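Local coordinates for acetyl-CoA acetyltransferase (Elizabethkingia anophelis NUHP1, PDB 6BN2), which probably catalyses the thiolase reaction, the reversible condensation of two acetyl-CoA molecules to acetoacetyl-CoA with release of coenzyme A, at residues Ala17-Met22 / Gly200-Glu205; Pro33-Gly38 / Gly121-Met126; Ser262-Met267 / Arg364-Leu369; Phe321-Ala326 / Ala343-Asn348. All blocks are in the same frame, centred on the assembly; numbering follows the deposited sequence.

Interaction 1: residues Ala17-Met22 / Gly200-Glu205; sequences AVRTPM and GKFKEE
Arg19 meets Glu205 twice, through the backbone and through the side chain. Arg19 N donates to Glu205 O at 2.9 Å, and the same oxygen lies 3.2 Å from Val18 CA in a CA-H...O contact. From CB the Arg19 chain sets out with CG between the backbone N and the carbonyl carbon (chi1 63°) and then runs extended as far as NE. CG passes 3.8 Å from Glu205 O, and CD lies 3.5 Å from Glu205 OE1. NE makes the salt bridge, donating to Glu205 OE1 at 2.9 Å; the oxygen sits almost in the guanidinium plane and offers its anti lone pair. NH1 turns back to its own strand end, where it donates to Thr20 O. NH2 lies over the rim of one Phe202 face, 3.3 Å from CD1, with guanidinium and ring planes 80° apart, and it also forms a salt bridge with Asp224. Glu205 OE1 has a second partner in Thr368 of helix 358-375. Arginine suits this buried position because its three nitrogens can serve separate acceptors while its methylenes pack. With two carboxylates close to one guanidinium, all three groups probably stay charged, which would hold the loop 200-205 firmly against strand 12-24.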
loop_
_atom_site.group_PDB
_atom_site.type_symbol
_atom_site.label_atom_id
_atom_site.label_comp_id
_atom_site.label_asym_id
_atom_site.label_seq_id
_atom_site.Cartn_x
_atom_site.Cartn_y
_atom_site.Cartn_z
ATOM N N ALA A 17 17.298 -13.251 -0.832
ATOM C CA ALA A 17 16.976 -12.224 0.161
ATOM C C ALA A 17 18.169 -11.296 0.304
ATOM O O ALA A 17 19.253 -11.747 0.696
ATOM C CB ALA A 17 16.629 -12.868 1.513
ATOM N N VAL A 18 17.994 -10.010 -0.027
ATOM C CA VAL A 18 19.115 -9.068 0.024
ATOM C C VAL A 18 18.633 -7.720 0.547
ATOM O O VAL A 18 17.434 -7.452 0.658
ATOM C CB VAL A 18 19.796 -8.862 -1.348
ATOM C CG1 VAL A 18 20.249 -10.177 -1.955
ATOM C CG2 VAL A 18 18.824 -8.120 -2.312
ATOM N N ARG A 19 19.603 -6.856 0.860
ATOM C CA ARG A 19 19.286 -5.497 1.286
ATOM C C ARG A 19 20.398 -4.571 0.826
ATOM O O ARG A 19 21.541 -5.000 0.693
ATOM C CB ARG A 19 19.158 -5.399 2.811
ATOM C CG ARG A 19 20.485 -5.735 3.546
ATOM C CD ARG A 19 20.238 -5.534 5.013
ATOM N NE ARG A 19 21.395 -5.647 5.904
ATOM C CZ ARG A 19 22.147 -4.618 6.284
ATOM N NH1 ARG A 19 21.953 -3.409 5.755
ATOM N NH2 ARG A 19 23.104 -4.807 7.184
ATOM N N THR A 20 20.061 -3.293 0.606
ATOM C CA THR A 20 21.108 -2.283 0.481
ATOM C C THR A 20 21.747 -2.052 1.853
ATOM O O THR A 20 21.158 -2.380 2.887
ATOM C CB THR A 20 20.545 -0.955 -0.062
ATOM O OG1 THR A 20 19.729 -0.326 0.939
ATOM C CG2 THR A 20 19.684 -1.170 -1.316
ATOM N N PRO A 21 22.945 -1.461 1.900
ATOM C CA PRO A 21 23.376 -0.869 3.166
ATOM C C PRO A 21 22.421 0.266 3.513
ATOM O O PRO A 21 21.707 0.791 2.657
ATOM C CB PRO A 21 24.798 -0.346 2.872
ATOM C CG PRO A 21 25.130 -0.762 1.439
ATOM C CD PRO A 21 23.796 -1.019 0.778
ATOM N N MET A 22 22.407 0.656 4.779
ATOM C CA MET A 22 21.521 1.725 5.205
ATOM C C MET A 22 22.312 3.010 5.352
ATOM O O MET A 22 23.369 3.028 5.984
ATOM C CB MET A 22 20.801 1.350 6.497
ATOM C CG MET A 22 19.756 0.294 6.219
ATOM S SD MET A 22 18.917 -0.266 7.677
ATOM C CE MET A 22 20.088 -1.459 8.321
ATOM N N GLY A 200 32.322 -10.447 8.735
ATOM C CA GLY A 200 31.801 -10.801 7.435
ATOM C C GLY A 200 30.364 -11.261 7.446
ATOM O O GLY A 200 29.884 -11.776 6.432
ATOM N N LYS A 201 29.645 -11.045 8.547
ATOM C CA LYS A 201 28.304 -11.596 8.678
ATOM C C LYS A 201 27.241 -10.818 7.922
ATOM O O LYS A 201 26.102 -11.291 7.856
ATOM C CB LYS A 201 27.932 -11.696 10.159
ATOM C CG LYS A 201 28.677 -12.841 10.843
ATOM C CD LYS A 201 28.325 -12.931 12.319
ATOM C CE LYS A 201 28.842 -14.225 12.923
ATOM N NZ LYS A 201 28.468 -14.356 14.358
ATOM N N PHE A 202 27.575 -9.656 7.333
ATOM C CA PHE A 202 26.635 -8.951 6.468
ATOM C C PHE A 202 27.040 -9.007 5.004
ATOM O O PHE A 202 26.314 -8.474 4.156
ATOM C CB PHE A 202 26.474 -7.484 6.894
ATOM C CG PHE A 202 25.700 -7.315 8.177
ATOM C CD1 PHE A 202 24.372 -7.709 8.252
ATOM C CD2 PHE A 202 26.306 -6.782 9.304
ATOM C CE1 PHE A 202 23.640 -7.573 9.452
ATOM C CE2 PHE A 202 25.588 -6.633 10.492
ATOM C CZ PHE A 202 24.249 -7.032 10.562
ATOM N N LYS A 203 28.162 -9.649 4.691
ATOM C CA LYS A 203 28.660 -9.672 3.321
ATOM C C LYS A 203 27.690 -10.383 2.385
ATOM O O LYS A 203 27.511 -9.969 1.233
ATOM C CB LYS A 203 30.039 -10.339 3.297
ATOM C CG LYS A 203 30.746 -10.236 1.960
ATOM C CD LYS A 203 31.216 -8.815 1.667
ATOM C CE LYS A 203 32.073 -8.810 0.400
ATOM N NZ LYS A 203 32.575 -7.458 0.060
ATOM N N GLU A 204 27.054 -11.453 2.857
ATOM C CA GLU A 204 26.170 -12.227 1.990
ATOM C C GLU A 204 24.927 -11.435 1.613
ATOM O O GLU A 204 24.511 -11.444 0.449
ATOM C CB GLU A 204 25.763 -13.526 2.682
ATOM C CG GLU A 204 24.873 -14.421 1.844
ATOM C CD GLU A 204 25.470 -14.728 0.475
ATOM O OE1 GLU A 204 26.689 -15.050 0.402
ATOM O OE2 GLU A 204 24.716 -14.645 -0.529
ATOM N N GLU A 205 24.333 -10.743 2.572
ATOM C CA GLU A 205 23.011 -10.167 2.336
ATOM C C GLU A 205 23.047 -8.764 1.740
ATOM O O GLU A 205 22.029 -8.327 1.187
ATOM C CB GLU A 205 22.205 -10.139 3.640
ATOM C CG GLU A 205 22.638 -9.078 4.658
ATOM C CD GLU A 205 22.058 -9.332 6.062
ATOM O OE1 GLU A 205 21.430 -8.413 6.629
ATOM O OE2 GLU A 205 22.249 -10.455 6.614
#

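Interaction 2: residues Pro33-Gly38 / Gly121-Met126; sequences PATQLG and GGMENM
The first turn of helix 34-48 packs on strand 117-125 of the N-terminal sheet, against the strand face that carries Met123 and Asn125. The short axes come within 6.8 Å and run roughly antiparallel, at 145°. Ala34 is the point of closest packing: its CB lies 3.4 Å from Asn125 N and 3.9 Å from Asn125 CB, so the small methyl lets the helix settle directly on the strand backbone. Met123 starts with CG between its backbone N and carbonyl carbon (chi1 61°) and then extends across the underside of the helix, past Ala34, Thr35 and Gly38. Its CB is 3.6 Å from Ala34 O, and its SD reaches 4.0 Å from Thr35 CA. Gly38, without a side chain, lets that sulfur lie 4.1 Å from its CA. Leu37 contributes CD1, 3.9 Å from Glu124 O. Asn125 turns its amide to the residues before the helix, ND2 donating to the carbonyls of Leu29 and Val32. Glu124 points away from the helix, and its carboxylate takes the backbone N-H groups of Val64 and Leu65. The arrangement is that of an outer helix layer on the N-terminal sheet, part of the layered alpha-beta-alpha-beta-alpha thiolase fold.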
loop_
_atom_site.group_PDB
_atom_site.type_symbol
_atom_site.label_atom_id
_atom_site.label_comp_id
_atom_site.label_asym_id
_atom_site.label_seq_id
_atom_site.Cartn_x
_atom_site.Cartn_y
_atom_site.Cartn_z
ATOM N N PRO A 33 16.925 8.162 -4.797
ATOM C CA PRO A 33 15.503 8.059 -4.413
ATOM C C PRO A 33 15.128 6.675 -3.908
ATOM O O PRO A 33 15.717 5.668 -4.296
ATOM C CB PRO A 33 14.762 8.378 -5.715
ATOM C CG PRO A 33 15.716 9.173 -6.536
ATOM C CD PRO A 33 17.098 8.609 -6.186
ATOM N N ALA A 34 14.105 6.639 -3.042
ATOM C CA ALA A 34 13.630 5.370 -2.505
ATOM C C ALA A 34 13.385 4.340 -3.605
ATOM O O ALA A 34 13.722 3.159 -3.447
ATOM C CB ALA A 34 12.332 5.599 -1.715
ATOM N N THR A 35 12.764 4.758 -4.714
ATOM C CA THR A 35 12.444 3.800 -5.774
ATOM C C THR A 35 13.698 3.226 -6.410
ATOM O O THR A 35 13.692 2.066 -6.836
ATOM C CB THR A 35 11.557 4.448 -6.845
ATOM O OG1 THR A 35 12.183 5.637 -7.342
ATOM C CG2 THR A 35 10.158 4.796 -6.270
ATOM N N GLN A 36 14.775 4.020 -6.485
ATOM C CA GLN A 36 16.021 3.493 -7.015
ATOM C C GLN A 36 16.694 2.566 -6.008
ATOM O O GLN A 36 17.289 1.560 -6.402
ATOM C CB GLN A 36 16.936 4.644 -7.431
ATOM C CG GLN A 36 18.364 4.254 -7.754
ATOM C CD GLN A 36 18.541 3.323 -8.942
ATOM O OE1 GLN A 36 17.630 3.101 -9.731
ATOM N NE2 GLN A 36 19.757 2.787 -9.084
ATOM N N LEU A 37 16.606 2.876 -4.705
ATOM C CA LEU A 37 17.082 1.920 -3.710
ATOM C C LEU A 37 16.300 0.615 -3.810
ATOM O O LEU A 37 16.886 -0.473 -3.744
ATOM C CB LEU A 37 16.978 2.509 -2.297
ATOM C CG LEU A 37 17.830 3.757 -2.062
ATOM C CD1 LEU A 37 17.517 4.360 -0.687
ATOM C CD2 LEU A 37 19.319 3.424 -2.158
ATOM N N GLY A 38 14.980 0.706 -4.021
ATOM C CA GLY A 38 14.202 -0.506 -4.240
ATOM C C GLY A 38 14.667 -1.263 -5.471
ATOM O O GLY A 38 14.757 -2.493 -5.456
ATOM N N GLY A 121 9.320 -6.826 -0.643
ATOM C CA GLY A 121 10.363 -6.113 0.078
ATOM C C GLY A 121 9.875 -4.751 0.514
ATOM O O GLY A 121 8.681 -4.563 0.766
ATOM N N GLY A 122 10.792 -3.796 0.612
ATOM C CA GLY A 122 10.427 -2.471 1.078
ATOM C C GLY A 122 11.537 -1.492 0.784
ATOM O O GLY A 122 12.682 -1.877 0.492
ATOM N N MET A 123 11.183 -0.213 0.863
ATOM C CA MET A 123 12.102 0.839 0.460
ATOM C C MET A 123 11.700 2.132 1.155
ATOM O O MET A 123 10.512 2.389 1.368
ATOM C CB MET A 123 12.080 1.018 -1.072
ATOM C CG MET A 123 10.696 1.423 -1.624
ATOM S SD MET A 123 10.599 1.156 -3.411
ATOM C CE MET A 123 8.840 1.523 -3.715
ATOM N N GLU A 124 12.694 2.963 1.462
ATOM C CA GLU A 124 12.396 4.255 2.060
ATOM C C GLU A 124 13.595 5.161 1.859
ATOM O O GLU A 124 14.739 4.743 2.057
ATOM C CB GLU A 124 12.084 4.137 3.560
ATOM C CG GLU A 124 11.136 5.242 4.050
ATOM C CD GLU A 124 9.682 4.948 3.670
ATOM O OE1 GLU A 124 9.131 3.928 4.156
ATOM O OE2 GLU A 124 9.111 5.712 2.868
ATOM N N ASN A 125 13.333 6.406 1.486
ATOM C CA ASN A 125 14.370 7.429 1.572
ATOM C C ASN A 125 13.797 8.535 2.447
ATOM O O ASN A 125 13.028 9.382 1.981
ATOM C CB ASN A 125 14.799 7.936 0.203
ATOM C CG ASN A 125 15.990 8.852 0.313
ATOM O OD1 ASN A 125 15.957 9.785 1.101
ATOM N ND2 ASN A 125 17.073 8.550 -0.413
ATOM N N MET A 126 14.146 8.493 3.730
ATOM C CA MET A 126 13.599 9.469 4.656
ATOM C C MET A 126 14.205 10.843 4.416
ATOM O O MET A 126 13.528 11.852 4.641
ATOM C CB MET A 126 13.809 8.959 6.077
ATOM C CG MET A 126 13.072 7.622 6.244
ATOM S SD MET A 126 13.123 6.882 7.894
ATOM C CE MET A 126 12.009 7.955 8.821
#

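Interaction 3: residues Ser262-Met267 / Arg364-Leu369; sequences SALVLM and RIIVTL
Leu264, on strand 258-268, divides its two methyls between neighbouring residues of helix 358-375. Its CB points to the helix, and with CG anti to the carbonyl carbon (chi1 -60°) CD1 meets Val367 CG2 at 3.8 Å, while CD2 meets Ile366 CG2, also at 3.8 Å. The side chains of Leu264 and Ile366 cross at about a right angle. Val367 has CG1 anti to its backbone N (chi1 177°), and this rotation turns CG2 to the leucine. Branched aliphatic residues suit the position, since each can present one methyl to the strand. Ser262 CB lies 4.5 Å from the same Val367 CG2. Ser262 OG comes within 3.4 Å of Arg364 N, but the angle is too poor for a bond; the hydroxyl is instead hydrogen-bonded to those of Ser360, a turn earlier in the helix, and Ser363, just before Arg364. Arg364 touches the strand only near its root, CB being 4.0 Å from Ser262 OG. Beyond that its chain bends twice, and NH1 donates to Thr368 OG1 at 2.9 Å, nearly in the guanidinium plane. Helix 98-111 supplies Val103 against Leu264 and Met100 against Ile365. The strand and helix segments cross at 63°, with axes 8.2 Å apart. A C-terminal-half helix buried against the N-terminal sheet, beside helix 98-111, is typical of the central helical layer of the thiolase fold.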
loop_
_atom_site.group_PDB
_atom_site.type_symbol
_atom_site.label_atom_id
_atom_site.label_comp_id
_atom_site.label_asym_id
_atom_site.label_seq_id
_atom_site.Cartn_x
_atom_site.Cartn_y
_atom_site.Cartn_z
ATOM N N SER A 262 15.166 -3.300 0.692
ATOM C CA SER A 262 15.407 -4.732 0.852
ATOM C C SER A 262 14.426 -5.486 -0.042
ATOM O O SER A 262 13.367 -4.962 -0.422
ATOM C CB SER A 262 15.251 -5.163 2.316
ATOM O OG SER A 262 14.045 -4.628 2.860
ATOM N N ALA A 263 14.789 -6.715 -0.399
ATOM C CA ALA A 263 13.926 -7.452 -1.312
ATOM C C ALA A 263 14.174 -8.943 -1.185
ATOM O O ALA A 263 15.319 -9.383 -1.010
ATOM C CB ALA A 263 14.154 -7.010 -2.762
ATOM N N LEU A 264 13.090 -9.702 -1.313
ATOM C CA LEU A 264 13.116 -11.155 -1.258
ATOM C C LEU A 264 12.377 -11.711 -2.461
ATOM O O LEU A 264 11.433 -11.103 -2.976
ATOM C CB LEU A 264 12.472 -11.692 0.033
ATOM C CG LEU A 264 13.079 -11.288 1.386
ATOM C CD1 LEU A 264 12.722 -9.864 1.799
ATOM C CD2 LEU A 264 12.565 -12.273 2.451
ATOM N N VAL A 265 12.803 -12.875 -2.917
ATOM C CA VAL A 265 12.056 -13.608 -3.931
ATOM C C VAL A 265 11.446 -14.829 -3.264
ATOM O O VAL A 265 12.160 -15.606 -2.620
ATOM C CB VAL A 265 12.936 -14.022 -5.120
ATOM C CG1 VAL A 265 12.089 -14.848 -6.093
ATOM C CG2 VAL A 265 13.527 -12.785 -5.843
ATOM N N LEU A 266 10.126 -14.973 -3.400
ATOM C CA LEU A 266 9.354 -16.093 -2.880
ATOM C C LEU A 266 8.927 -17.008 -4.020
ATOM O O LEU A 266 8.586 -16.530 -5.108
ATOM C CB LEU A 266 8.105 -15.583 -2.160
ATOM C CG LEU A 266 8.113 -15.381 -0.647
ATOM C CD1 LEU A 266 9.337 -14.674 -0.178
ATOM C CD2 LEU A 266 6.849 -14.627 -0.242
ATOM N N MET A 267 8.892 -18.314 -3.763
ATOM C CA MET A 267 8.480 -19.258 -4.790
ATOM C C MET A 267 7.717 -20.415 -4.176
ATOM O O MET A 267 7.943 -20.793 -3.023
ATOM C CB MET A 267 9.666 -19.861 -5.555
ATOM C CG MET A 267 10.254 -18.955 -6.596
ATOM S SD MET A 267 11.580 -19.743 -7.492
ATOM C CE MET A 267 12.147 -18.316 -8.438
ATOM N N ARG A 364 13.768 -6.100 5.903
ATOM C CA ARG A 364 15.200 -6.151 6.186
ATOM C C ARG A 364 15.503 -7.131 7.321
ATOM O O ARG A 364 16.458 -7.920 7.235
ATOM C CB ARG A 364 15.689 -4.734 6.510
ATOM C CG ARG A 364 17.211 -4.538 6.425
ATOM C CD ARG A 364 17.940 -5.135 7.639
ATOM N NE ARG A 364 17.597 -4.440 8.885
ATOM C CZ ARG A 364 17.962 -4.862 10.097
ATOM N NH1 ARG A 364 18.635 -6.000 10.239
ATOM N NH2 ARG A 364 17.637 -4.159 11.172
ATOM N N ILE A 365 14.696 -7.115 8.390
ATOM C CA ILE A 365 14.996 -8.017 9.504
ATOM C C ILE A 365 14.772 -9.484 9.128
ATOM O O ILE A 365 15.401 -10.364 9.722
ATOM C CB ILE A 365 14.208 -7.641 10.778
ATOM C CG1 ILE A 365 12.694 -7.767 10.595
ATOM C CG2 ILE A 365 14.617 -6.227 11.254
ATOM C CD1 ILE A 365 11.917 -7.514 11.922
ATOM N N ILE A 366 13.931 -9.769 8.126
ATOM C CA ILE A 366 13.824 -11.139 7.616
ATOM C C ILE A 366 15.098 -11.540 6.878
ATOM O O ILE A 366 15.604 -12.662 7.043
ATOM C CB ILE A 366 12.598 -11.275 6.698
ATOM C CG1 ILE A 366 11.330 -10.828 7.427
ATOM C CG2 ILE A 366 12.452 -12.722 6.252
ATOM C CD1 ILE A 366 10.096 -10.818 6.494
ATOM N N VAL A 367 15.614 -10.645 6.032
ATOM C CA VAL A 367 16.883 -10.886 5.339
ATOM C C VAL A 367 17.975 -11.203 6.353
ATOM O O VAL A 367 18.706 -12.199 6.228
ATOM C CB VAL A 367 17.260 -9.664 4.478
ATOM C CG1 VAL A 367 18.629 -9.877 3.797
ATOM C CG2 VAL A 367 16.177 -9.383 3.420
ATOM N N THR A 368 18.074 -10.376 7.396
ATOM C CA THR A 368 19.100 -10.594 8.408
ATOM C C THR A 368 18.868 -11.897 9.165
ATOM O O THR A 368 19.818 -12.650 9.402
ATOM C CB THR A 368 19.137 -9.400 9.361
ATOM O OG1 THR A 368 19.496 -8.236 8.611
ATOM C CG2 THR A 368 20.155 -9.615 10.485
ATOM N N LEU A 369 17.614 -12.177 9.539
ATOM C CA LEU A 369 17.293 -13.413 10.262
ATOM C C LEU A 369 17.709 -14.651 9.472
ATOM O O LEU A 369 18.257 -15.599 10.044
ATOM C CB LEU A 369 15.793 -13.454 10.566
ATOM C CG LEU A 369 15.325 -14.726 11.278
ATOM C CD1 LEU A 369 15.942 -14.812 12.676
ATOM C CD2 LEU A 369 13.803 -14.719 11.388
#

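Interaction 4: residues Phe321-Ala326 / Ala343-Asn348; sequences FEFNEA and AKVNVN
Lys344 opens the contact with strand 320-323: its carbonyl O accepts Phe321 N at 2.9 Å, and its CE lies 4.2 Å from Phe321 CE1, while NZ goes on to Ile318 O. Val345 forms a single parallel bridge with Phe321 and splits its methyls between the side chains of Phe321 and Phe323. With CG1 anti to the backbone N (chi1 -176°), CG1 sits at the edge of the Phe323 ring, 3.9 Å from CD2, and CG2 is 4.0 Å from Phe321 CB. Asn346 follows at positive phi. Its N donates to Phe321 O at 3.0 Å, and its side-chain amide then continues the pairing where its backbone has turned off. OD1 accepts Phe323 N at 2.9 Å, in the carbonyl plane and on a lone pair; ND2 donates to Phe323 O at 2.8 Å and to Glu325 OE2 at 2.9 Å. Bonds at both ends fix the amide's rotation, a task asparagine suits because it carries donor and acceptor on a short stem. Water joins Asn346 O to Glu325 OE2, whereas Glu325 OE1 is held by Ser189 and the backbone of Val352. Val347 N and Asn348 N each donate to a water of their own, and both waters donate to Glu322 OE1, so this buried carboxylate is partly satisfied through solvent. Asn324, Glu325 and Ala326 belong to the Asn-Glu-Ala-Phe signature of thiolases; as in relatives, its asparagine, here touching the predicted proton acceptor His356, probably helps build an oxyanion hole.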
loop_
_atom_site.group_PDB
_atom_site.type_symbol
_atom_site.label_atom_id
_atom_site.label_comp_id
_atom_site.label_asym_id
_atom_site.label_seq_id
_atom_site.Cartn_x
_atom_site.Cartn_y
_atom_site.Cartn_z
ATOM N N PHE A 321 15.810 -14.738 17.106
ATOM C CA PHE A 321 14.750 -13.753 16.914
ATOM C C PHE A 321 15.333 -12.481 16.325
ATOM O O PHE A 321 16.450 -12.084 16.672
ATOM C CB PHE A 321 14.073 -13.361 18.235
ATOM C CG PHE A 321 13.465 -14.509 18.982
ATOM C CD1 PHE A 321 14.250 -15.302 19.815
ATOM C CD2 PHE A 321 12.101 -14.773 18.888
ATOM C CE1 PHE A 321 13.690 -16.357 20.535
ATOM C CE2 PHE A 321 11.528 -15.833 19.602
ATOM C CZ PHE A 321 12.322 -16.620 20.425
ATOM N N GLU A 322 14.539 -11.806 15.486
ATOM C CA GLU A 322 14.836 -10.436 15.066
ATOM C C GLU A 322 13.624 -9.599 15.429
ATOM O O GLU A 322 12.560 -9.766 14.827
ATOM C CB GLU A 322 15.115 -10.342 13.566
ATOM C CG GLU A 322 16.465 -10.871 13.155
ATOM C CD GLU A 322 17.583 -9.891 13.459
ATOM O OE1 GLU A 322 18.668 -10.361 13.863
ATOM O OE2 GLU A 322 17.390 -8.669 13.287
ATOM N N PHE A 323 13.768 -8.734 16.428
ATOM C CA PHE A 323 12.742 -7.767 16.813
ATOM C C PHE A 323 13.249 -6.381 16.448
ATOM O O PHE A 323 14.298 -5.963 16.950
ATOM C CB PHE A 323 12.461 -7.815 18.315
ATOM C CG PHE A 323 11.542 -8.906 18.742
ATOM C CD1 PHE A 323 10.168 -8.716 18.714
ATOM C CD2 PHE A 323 12.042 -10.093 19.247
ATOM C CE1 PHE A 323 9.301 -9.718 19.141
ATOM C CE2 PHE A 323 11.187 -11.094 19.665
ATOM C CZ PHE A 323 9.818 -10.910 19.612
ATOM N N ASN A 324 12.507 -5.653 15.608
ATOM C CA ASN A 324 13.044 -4.374 15.174
ATOM C C ASN A 324 13.188 -3.416 16.350
ATOM O O ASN A 324 12.299 -3.307 17.198
ATOM C CB ASN A 324 12.186 -3.729 14.097
ATOM C CG ASN A 324 12.939 -2.608 13.383
ATOM O OD1 ASN A 324 14.029 -2.827 12.835
ATOM N ND2 ASN A 324 12.376 -1.408 13.402
ATOM N N GLU A 325 14.332 -2.729 16.398
ATOM C CA GLU A 325 14.682 -1.859 17.522
ATOM C C GLU A 325 14.282 -0.416 17.226
ATOM O O GLU A 325 15.121 0.464 17.091
ATOM C CB GLU A 325 16.188 -1.930 17.798
ATOM C CG GLU A 325 16.747 -3.305 17.958
ATOM C CD GLU A 325 18.247 -3.303 18.218
ATOM O OE1 GLU A 325 18.909 -2.269 17.979
ATOM O OE2 GLU A 325 18.779 -4.352 18.644
ATOM N N ALA A 326 12.972 -0.166 17.133
ATOM C CA ALA A 326 12.546 1.215 16.911
ATOM C C ALA A 326 13.096 2.124 18.003
ATOM O O ALA A 326 13.499 3.265 17.739
ATOM C CB ALA A 326 11.019 1.293 16.843
ATOM N N ALA A 343 20.648 -13.036 24.380
ATOM C CA ALA A 343 21.704 -13.604 23.553
ATOM C C ALA A 343 21.182 -14.250 22.279
ATOM O O ALA A 343 21.994 -14.613 21.418
ATOM C CB ALA A 343 22.495 -14.644 24.342
ATOM N N LYS A 344 19.864 -14.411 22.151
ATOM C CA LYS A 344 19.234 -14.997 20.976
ATOM C C LYS A 344 18.472 -13.978 20.140
ATOM O O LYS A 344 17.885 -14.357 19.116
ATOM C CB LYS A 344 18.282 -16.123 21.403
ATOM C CG LYS A 344 18.999 -17.277 22.115
ATOM C CD LYS A 344 18.018 -18.227 22.798
ATOM C CE LYS A 344 16.905 -18.681 21.865
ATOM N NZ LYS A 344 16.235 -19.921 22.367
ATOM N N VAL A 345 18.489 -12.700 20.523
ATOM C CA VAL A 345 17.694 -11.661 19.877
ATOM C C VAL A 345 18.638 -10.627 19.268
ATOM O O VAL A 345 19.505 -10.088 19.968
ATOM C CB VAL A 345 16.720 -10.982 20.868
ATOM C CG1 VAL A 345 15.843 -9.971 20.137
ATOM C CG2 VAL A 345 15.859 -12.022 21.608
ATOM N N ASN A 346 18.444 -10.339 17.970
ATOM C CA ASN A 346 19.207 -9.318 17.234
ATOM C C ASN A 346 20.706 -9.520 17.411
ATOM O O ASN A 346 21.434 -8.605 17.813
ATOM C CB ASN A 346 18.808 -7.899 17.662
ATOM C CG ASN A 346 17.350 -7.597 17.401
ATOM O OD1 ASN A 346 16.648 -8.384 16.780
ATOM N ND2 ASN A 346 16.888 -6.441 17.878
ATOM N N VAL A 347 21.170 -10.745 17.132
ATOM C CA VAL A 347 22.534 -11.122 17.515
ATOM C C VAL A 347 23.606 -10.440 16.671
ATOM O O VAL A 347 24.768 -10.368 17.112
ATOM C CB VAL A 347 22.707 -12.653 17.493
ATOM C CG1 VAL A 347 21.693 -13.317 18.447
ATOM C CG2 VAL A 347 22.606 -13.210 16.103
ATOM N N ASN A 348 23.251 -9.924 15.489
ATOM C CA ASN A 348 24.183 -9.181 14.648
ATOM C C ASN A 348 23.980 -7.673 14.764
ATOM O O ASN A 348 24.487 -6.917 13.928
ATOM C CB ASN A 348 24.054 -9.610 13.182
ATOM C CG ASN A 348 24.553 -11.025 12.934
ATOM O OD1 ASN A 348 25.140 -11.656 13.819
ATOM N ND2 ASN A 348 24.330 -11.527 11.715
HETATM O O HOH W 1 19.170 -12.376 15.644
HETATM O O HOH W 2 20.914 -9.114 14.142
HETATM O O HOH W 3 15.796 -6.752 14.444
HETATM O O HOH W 4 21.359 -5.879 18.936
#

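Interactions 1 and 3 are the most closely joined, with centres 10 Å apart: Glu205 OE1 probably hydrogen-bonds Thr368 OG1 at 2.8 Å, and strands 12-24 and 258-268 are sheet neighbours. Interaction 2 adds the next strand, where Ser262 N probably donates to Gly122 O at 2.9 Å. Interaction 4 meets interaction 3 from the helix's other flank, through Glu322 against Ile365 and Leu369, and meets interaction 1 where Phe202 CZ lies 3.4 Å from Asn348 O. Interactions 2 and 4 do not touch (nearest atoms about 10 Å apart). The side chain of His356, the predicted proton acceptor, lies about 7 Å from that of Arg364 and about 8 Å from those of Glu124 and Glu325.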